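PDB 6GSZ: alpha-L-rhamnosidase from Aspergillus terreus, which probably hydrolyses terminal non-reducing alpha-L-rhamnose residues from alpha-L-rhamnosides, as a multidomain calcium-containing glycoside hydrolase. Local coordinates for residues 15-21 with 100-106; 152-157 with 171-175; 166-172 with 184-188. One frame throughout, in Å; residues are numbered along the deposited sequence.

Contact 1: residues 15-21 with 100-106; sequences ALGIGET and TVEPGLL
Gly17 N and Ile18 N both donate to Glu102 O, at 2.8 Å from Gly17 N and 3.1 Å from Ile18 N. The two consecutive donors on one acceptor mark a beta bulge: the parallel register slips by one residue between the Leu16–Glu102 and Ile18–Pro103 pairs. Glycine suits position 17, where phi is positive, and Gly104 lies so close to Gly17 O that a CB would clash. Gly104 N then closes the tight part with a nearly straight bond (167°) to Ile18 O, 2.8 Å away. Thr21 CG2 presses on Leu106 CD1 at 3.5 Å. Beside Ala15 CB, Ile18 CD1 reaches Val101 CG2 at 3.7 Å. On the face of Leu16 and Glu102 the two run side by side, the extended glutamate bringing CD to 3.6 Å from Leu16 CD1 while OE2 forms a salt bridge with Arg148. The solvent side is the Thr100 end: the bond from Glu102 N to Ala15 O is weak, and water 1 links Ala15 O to Thr100 OG1. In the N-terminal immunoglobulin-like domain, strand 15-18 is an edge strand; strand 99-103 lies between it and strand 78-86, Phe9 of strand 3-9 packs on Ala15 and Val101, and Arg148 belongs to strand 144-154.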
# COMPACT_ATOMS: atom_id res chain seq x y z
N ALA A 15 -9.83 12.81 -10.01
CA ALA A 15 -9.68 12.35 -11.38
C ALA A 15 -9.19 13.48 -12.30
O ALA A 15 -9.88 13.96 -13.17
CB ALA A 15 -10.97 11.69 -11.84
N LEU A 16 -7.94 13.88 -12.09
CA LEU A 16 -7.25 14.87 -12.95
C LEU A 16 -6.07 14.17 -13.65
O LEU A 16 -5.13 13.71 -12.98
CB LEU A 16 -6.81 16.07 -12.12
CG LEU A 16 -5.93 17.07 -12.88
CD1 LEU A 16 -6.67 17.64 -14.08
CD2 LEU A 16 -5.41 18.17 -11.97
N GLY A 17 -6.13 14.12 -14.98
CA GLY A 17 -5.06 13.56 -15.78
C GLY A 17 -5.08 12.05 -15.89
O GLY A 17 -4.05 11.40 -16.07
N ILE A 18 -6.30 11.48 -15.82
CA ILE A 18 -6.48 10.03 -15.79
C ILE A 18 -6.27 9.43 -17.19
O ILE A 18 -6.26 10.10 -18.23
CB ILE A 18 -7.84 9.65 -15.19
CG1 ILE A 18 -9.01 10.07 -16.06
CG2 ILE A 18 -7.96 10.21 -13.78
CD1 ILE A 18 -10.34 9.46 -15.66
N GLY A 19 -6.16 8.10 -17.21
CA GLY A 19 -5.92 7.35 -18.43
C GLY A 19 -7.18 6.90 -19.16
O GLY A 19 -7.12 6.46 -20.29
N GLU A 20 -8.33 6.99 -18.51
CA GLU A 20 -9.60 6.46 -19.04
C GLU A 20 -10.36 7.58 -19.77
O GLU A 20 -10.55 8.65 -19.22
CB GLU A 20 -10.50 5.90 -17.94
CG GLU A 20 -9.87 4.74 -17.21
CD GLU A 20 -8.93 5.10 -16.06
OE1 GLU A 20 -9.03 6.24 -15.52
OE2 GLU A 20 -8.17 4.18 -15.65
N THR A 21 -10.85 7.29 -20.97
CA THR A 21 -11.74 8.22 -21.68
C THR A 21 -13.21 7.87 -21.41
O THR A 21 -14.09 8.73 -21.65
CB THR A 21 -11.51 8.15 -23.19
OG1 THR A 21 -11.77 6.83 -23.65
CG2 THR A 21 -10.11 8.58 -23.54
N THR A 100 -15.17 16.72 -10.76
CA THR A 100 -14.63 16.84 -12.11
C THR A 100 -13.86 15.57 -12.50
O THR A 100 -13.34 14.81 -11.66
CB THR A 100 -13.72 18.08 -12.24
OG1 THR A 100 -12.68 18.01 -11.26
CG2 THR A 100 -14.52 19.35 -12.04
N VAL A 101 -13.79 15.35 -13.80
CA VAL A 101 -13.03 14.25 -14.39
C VAL A 101 -12.39 14.73 -15.70
O VAL A 101 -13.02 15.42 -16.46
CB VAL A 101 -13.93 13.02 -14.57
CG1 VAL A 101 -15.16 13.31 -15.43
CG2 VAL A 101 -13.16 11.84 -15.15
N GLU A 102 -11.11 14.40 -15.89
CA GLU A 102 -10.36 14.95 -17.03
C GLU A 102 -9.24 13.99 -17.39
O GLU A 102 -8.37 13.72 -16.55
CB GLU A 102 -9.76 16.28 -16.59
CG GLU A 102 -8.95 16.96 -17.66
CD GLU A 102 -8.40 18.31 -17.21
OE1 GLU A 102 -9.11 19.03 -16.46
OE2 GLU A 102 -7.24 18.64 -17.60
N PRO A 103 -9.21 13.43 -18.60
CA PRO A 103 -8.08 12.61 -19.00
C PRO A 103 -6.80 13.43 -19.17
O PRO A 103 -6.85 14.63 -19.49
CB PRO A 103 -8.50 12.01 -20.34
CG PRO A 103 -10.01 12.10 -20.31
CD PRO A 103 -10.27 13.43 -19.63
N GLY A 104 -5.68 12.72 -19.05
CA GLY A 104 -4.35 13.28 -19.27
C GLY A 104 -3.95 13.24 -20.74
O GLY A 104 -4.74 13.46 -21.64
N LEU A 105 -2.65 13.05 -20.95
CA LEU A 105 -2.04 12.97 -22.27
C LEU A 105 -2.02 11.51 -22.71
O LEU A 105 -1.29 10.69 -22.13
CB LEU A 105 -0.63 13.58 -22.21
CG LEU A 105 -0.54 15.01 -21.71
CD1 LEU A 105 0.88 15.51 -21.82
CD2 LEU A 105 -1.45 15.94 -22.49
N LEU A 106 -2.90 11.16 -23.65
CA LEU A 106 -3.22 9.76 -23.87
C LEU A 106 -2.36 9.06 -24.92
O LEU A 106 -2.28 7.84 -24.93
CB LEU A 106 -4.69 9.64 -24.27
CG LEU A 106 -5.70 10.25 -23.31
CD1 LEU A 106 -7.09 10.27 -23.93
CD2 LEU A 106 -5.70 9.46 -22.03
O HOH W 1 -10.53 16.71 -12.39
O HOH W 2 -12.48 14.08 -9.28

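Contact 2: residues 152-157 with 171-175; sequences TALGLY and MAPGW
This buried contact is a loop packed against a strand corner: residues 171-175, without regular structure, lie across the turn at Gly155 where strand 144-154 gives way to strand 156-161. One direct hydrogen bond fixes it, from Tyr157 N to Ala172 O (2.9 Å, 150° at the hydrogen), received nearly along the C=O axis. The same oxygen lies 3.0 Å from Leu156 CA in a CA-H...O contact, and water 3 adds a second link by donating to Tyr157 O and accepting from Ala172 N. The peptide bond before Pro173 is cis, and the ring lies against the corner, with Pro173 CD 3.6 Å from Gly155 O. Pro173 CG comes 3.3 Å from Thr152 OG1, the two side chains crossing at about a right angle; this approach is van der Waals contact, and the hydroxyl's hydrogen bond goes to Glu183 O. Gly155 and Gly174 both adopt backbone angles that would jam a CB against the preceding carbonyl oxygen, so glycine fits each turn. Leu156 spreads its two methyls over the loop: CD1 meets Met171 CE at 3.7 Å, where the methionine chain bends back at chi2 and chi3 (-60° and -77°), and CD2 lies 3.6 Å from Met171 O. The small Ala172 lets the phenol ring approach, with CB 3.7 Å from Tyr157 CE1. Beyond the contact, Leu156 also packs on Trp208 of helix 207-210, Tyr157 on Val202 of strand 196-205, and Pro173 on Asn185 of strand 182-188.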
# COMPACT_ATOMS: atom_id res chain seq x y z
N THR A 152 7.03 14.20 -15.43
CA THR A 152 7.65 13.08 -14.78
C THR A 152 9.16 13.25 -14.82
O THR A 152 9.69 14.20 -15.37
CB THR A 152 7.23 11.74 -15.39
OG1 THR A 152 7.59 10.69 -14.48
CG2 THR A 152 7.82 11.46 -16.75
N ALA A 153 9.86 12.30 -14.20
CA ALA A 153 11.32 12.34 -14.20
C ALA A 153 11.88 10.95 -14.41
O ALA A 153 11.22 9.93 -14.06
CB ALA A 153 11.82 12.86 -12.87
N LEU A 154 13.09 10.91 -14.94
CA LEU A 154 13.93 9.74 -14.87
C LEU A 154 14.71 9.90 -13.56
O LEU A 154 15.82 10.47 -13.52
CB LEU A 154 14.82 9.66 -16.10
CG LEU A 154 14.18 9.12 -17.37
CD1 LEU A 154 12.96 9.90 -17.80
CD2 LEU A 154 15.25 9.05 -18.46
N GLY A 155 14.06 9.54 -12.47
CA GLY A 155 14.41 9.93 -11.13
C GLY A 155 13.18 10.32 -10.38
O GLY A 155 12.14 9.62 -10.49
N LEU A 156 13.27 11.38 -9.58
CA LEU A 156 12.15 11.96 -8.83
C LEU A 156 12.19 13.46 -9.03
O LEU A 156 13.31 14.01 -9.23
CB LEU A 156 12.30 11.62 -7.35
CG LEU A 156 12.26 10.12 -7.01
CD1 LEU A 156 12.62 9.88 -5.52
CD2 LEU A 156 10.92 9.46 -7.36
N TYR A 157 11.08 14.16 -8.95
CA TYR A 157 11.06 15.58 -9.23
C TYR A 157 10.31 16.36 -8.16
O TYR A 157 9.37 15.88 -7.52
CB TYR A 157 10.49 15.92 -10.62
CG TYR A 157 9.02 15.65 -10.67
CD1 TYR A 157 8.52 14.40 -10.99
CD2 TYR A 157 8.10 16.66 -10.32
CE1 TYR A 157 7.15 14.15 -10.96
CE2 TYR A 157 6.74 16.40 -10.25
CZ TYR A 157 6.28 15.14 -10.57
OH TYR A 157 4.93 14.92 -10.43
N MET A 171 8.20 12.32 -3.32
CA MET A 171 8.77 11.09 -3.90
C MET A 171 8.11 10.74 -5.25
O MET A 171 7.82 9.58 -5.56
CB MET A 171 8.73 9.93 -2.92
CG MET A 171 9.44 10.24 -1.60
SD MET A 171 11.16 10.66 -1.74
CE MET A 171 11.86 9.04 -2.00
N ALA A 172 7.87 11.77 -6.08
CA ALA A 172 7.12 11.66 -7.31
C ALA A 172 8.06 11.40 -8.48
O ALA A 172 9.12 12.04 -8.56
CB ALA A 172 6.35 12.94 -7.54
N PRO A 173 7.72 10.52 -9.44
CA PRO A 173 6.43 9.84 -9.61
C PRO A 173 6.28 8.50 -8.93
O PRO A 173 5.25 7.84 -9.14
CB PRO A 173 6.42 9.66 -11.15
CG PRO A 173 7.87 9.32 -11.47
CD PRO A 173 8.60 10.30 -10.59
N GLY A 174 7.22 8.11 -8.07
CA GLY A 174 7.13 6.83 -7.38
C GLY A 174 7.90 5.77 -8.15
O GLY A 174 8.64 6.10 -9.11
N TRP A 175 7.78 4.52 -7.73
CA TRP A 175 8.53 3.41 -8.26
C TRP A 175 7.65 2.48 -9.10
O TRP A 175 6.87 1.70 -8.53
CB TRP A 175 9.26 2.63 -7.17
CG TRP A 175 10.27 1.67 -7.70
CD1 TRP A 175 10.68 1.52 -9.00
CD2 TRP A 175 11.01 0.70 -6.94
NE1 TRP A 175 11.65 0.56 -9.09
CE2 TRP A 175 11.87 0.03 -7.84
CE3 TRP A 175 11.04 0.35 -5.59
CZ2 TRP A 175 12.76 -0.94 -7.43
CZ3 TRP A 175 11.90 -0.63 -5.17
CH2 TRP A 175 12.77 -1.25 -6.08
O HOH W 3 9.57 14.05 -5.53

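Contact 3: residues 166-172 with 184-188; sequences VGDHVMA and YNTYD. With CA (calcium ion), chain L.
The side chain of Tyr187 touches Val166 at its base and His169 at its far end. Its CB already meets Val166 CG1, and at CG the same methyl comes to 3.5 Å. A chi1 of -59° sets CG anti to the carbonyl carbon and heads the ring for the loop, while chi2 (-82°) turns a face to Val166 CG1, which sits 3.9 Å from the ring centroid in a CH-pi contact. A branched aliphatic residue suits this site because it can lay a methyl on an aromatic face. Further out, CD1 passes 3.8 Å from Gly167 CA; a CB there would collide with CE1, and the positive phi also favours glycine. CE1 then points at the imidazole of His169, above the centre of its face. The pair is edge-to-face, the edge of the tyrosine meeting the face of the histidine, with planes at 59° and centroids 4.9 Å apart.

This is part of the alpha-L-rhamnosidase N-terminal domain, by family a beta-sandwich of the galactose-binding-like kind. Strand 182-188 belongs to one sheet, beside strand 144-154; strands 156-161 and 164-165, the latter leading into the loop, belong to another.

At the tip, OH lies over the same histidine face, hydrogen-bonded to Tyr157 OH and more weakly to water 4. That water lies 2.7 Å from Val166 O and accepts from His169 N, tying the loop's own backbone to the phenol. Water 5 stands 2.8 Å from His169 ND1 and donates a weak bond to Asn185 OD1, whose stronger partner is Tyr157 OH. Asp188, the next residue, starts off away from the loop, and its OD2 binds a calcium ion at 2.3 Å, with four waters also ligating the metal.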
# COMPACT_ATOMS: atom_id res chain seq x y z
N VAL A 166 4.54 23.16 -7.05
CA VAL A 166 3.48 22.56 -7.84
C VAL A 166 3.01 21.29 -7.15
O VAL A 166 3.74 20.34 -7.06
CB VAL A 166 3.89 22.25 -9.28
CG1 VAL A 166 2.78 21.57 -10.06
CG2 VAL A 166 4.40 23.52 -9.97
N GLY A 167 1.75 21.33 -6.69
CA GLY A 167 1.14 20.20 -6.03
C GLY A 167 1.74 19.89 -4.68
O GLY A 167 2.63 20.58 -4.19
N ASP A 168 1.29 18.77 -4.12
CA ASP A 168 1.71 18.30 -2.79
C ASP A 168 2.17 16.84 -2.83
O ASP A 168 2.17 16.13 -1.81
CB ASP A 168 0.61 18.50 -1.77
CG ASP A 168 -0.68 17.77 -2.09
OD1 ASP A 168 -0.71 17.05 -3.09
OD2 ASP A 168 -1.64 17.93 -1.31
N HIS A 169 2.53 16.35 -4.02
CA HIS A 169 3.08 15.02 -4.14
C HIS A 169 4.57 15.03 -3.80
O HIS A 169 5.33 15.91 -4.29
CB HIS A 169 2.93 14.45 -5.56
CG HIS A 169 1.56 14.43 -6.14
ND1 HIS A 169 1.31 13.74 -7.29
CD2 HIS A 169 0.42 15.08 -5.81
CE1 HIS A 169 0.03 13.90 -7.63
NE2 HIS A 169 -0.53 14.74 -6.75
N VAL A 170 5.03 14.04 -3.04
CA VAL A 170 6.44 13.89 -2.74
C VAL A 170 6.89 12.53 -3.25
O VAL A 170 6.07 11.66 -3.59
CB VAL A 170 6.76 14.08 -1.25
CG1 VAL A 170 6.44 15.49 -0.82
CG2 VAL A 170 6.05 13.06 -0.39
N MET A 171 8.20 12.32 -3.32
CA MET A 171 8.77 11.09 -3.90
C MET A 171 8.11 10.74 -5.25
O MET A 171 7.82 9.58 -5.56
CB MET A 171 8.73 9.93 -2.92
CG MET A 171 9.44 10.24 -1.60
SD MET A 171 11.16 10.66 -1.74
CE MET A 171 11.86 9.04 -2.00
N ALA A 172 7.87 11.77 -6.08
CA ALA A 172 7.12 11.66 -7.31
C ALA A 172 8.06 11.40 -8.48
O ALA A 172 9.12 12.04 -8.56
CB ALA A 172 6.35 12.94 -7.54
N TYR A 184 3.34 9.46 -15.05
CA TYR A 184 3.51 10.90 -15.08
C TYR A 184 2.33 11.53 -14.35
O TYR A 184 1.24 10.92 -14.23
CB TYR A 184 3.61 11.49 -16.50
CG TYR A 184 2.29 11.47 -17.21
CD1 TYR A 184 1.85 10.34 -17.88
CD2 TYR A 184 1.51 12.60 -17.24
CE1 TYR A 184 0.58 10.32 -18.45
CE2 TYR A 184 0.25 12.59 -17.81
CZ TYR A 184 -0.20 11.45 -18.44
OH TYR A 184 -1.45 11.49 -19.00
N ASN A 185 2.52 12.72 -13.82
CA ASN A 185 1.55 13.42 -13.00
C ASN A 185 0.96 14.63 -13.71
O ASN A 185 1.62 15.24 -14.55
CB ASN A 185 2.09 13.77 -11.63
CG ASN A 185 2.69 12.56 -10.95
OD1 ASN A 185 3.88 12.54 -10.59
ND2 ASN A 185 1.89 11.51 -10.83
N THR A 186 -0.26 14.99 -13.34
CA THR A 186 -0.98 16.11 -13.88
C THR A 186 -1.37 17.06 -12.75
O THR A 186 -1.94 16.62 -11.72
CB THR A 186 -2.23 15.65 -14.63
OG1 THR A 186 -1.87 14.75 -15.67
CG2 THR A 186 -2.96 16.84 -15.24
N TYR A 187 -1.12 18.36 -12.93
CA TYR A 187 -1.45 19.36 -11.93
C TYR A 187 -2.21 20.51 -12.59
O TYR A 187 -1.88 20.95 -13.71
CB TYR A 187 -0.17 19.93 -11.31
CG TYR A 187 0.68 18.88 -10.65
CD1 TYR A 187 0.41 18.43 -9.35
CD2 TYR A 187 1.78 18.32 -11.29
CE1 TYR A 187 1.18 17.45 -8.73
CE2 TYR A 187 2.59 17.39 -10.66
CZ TYR A 187 2.32 16.96 -9.36
OH TYR A 187 3.14 16.07 -8.73
N ASP A 188 -3.16 21.06 -11.83
CA ASP A 188 -3.84 22.29 -12.22
C ASP A 188 -3.02 23.48 -11.70
O ASP A 188 -2.97 23.73 -10.50
CB ASP A 188 -5.26 22.31 -11.70
CG ASP A 188 -6.01 23.59 -11.97
OD1 ASP A 188 -5.40 24.53 -12.54
OD2 ASP A 188 -7.22 23.65 -11.61
CA CA L . -8.64 23.25 -9.82
O HOH W 4 3.52 17.70 -6.42
O HOH W 5 3.10 11.58 -7.68
O HOH W 6 -7.59 25.75 -10.02
O HOH W 7 -10.44 24.93 -10.80
O HOH W 8 -9.89 22.34 -11.63
O HOH W 9 -6.40 23.66 -8.23

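In the fold
From the N terminus, contact 1 comes first: it joins residues 15-21 to 100-106 across most of the immunoglobulin-like domain and is complete before either of the others begins. Contact 2 opens at 152-157 and closes at 171-175; contact 3 opens at 166-172 and closes at 184-188, so the two closures overlap at 171-172, sharing Met171 and Ala172. Tyr157 of contact 2 bonds to two strand residues of contact 3, Asn185 and Tyr187. Strand 182-188 also joins contact 3 to contact 1, between the immunoglobulin-like part and the rhamnosidase N-terminal part: Tyr184 OH meets Leu105 N, and Thr186 packs on Gly17.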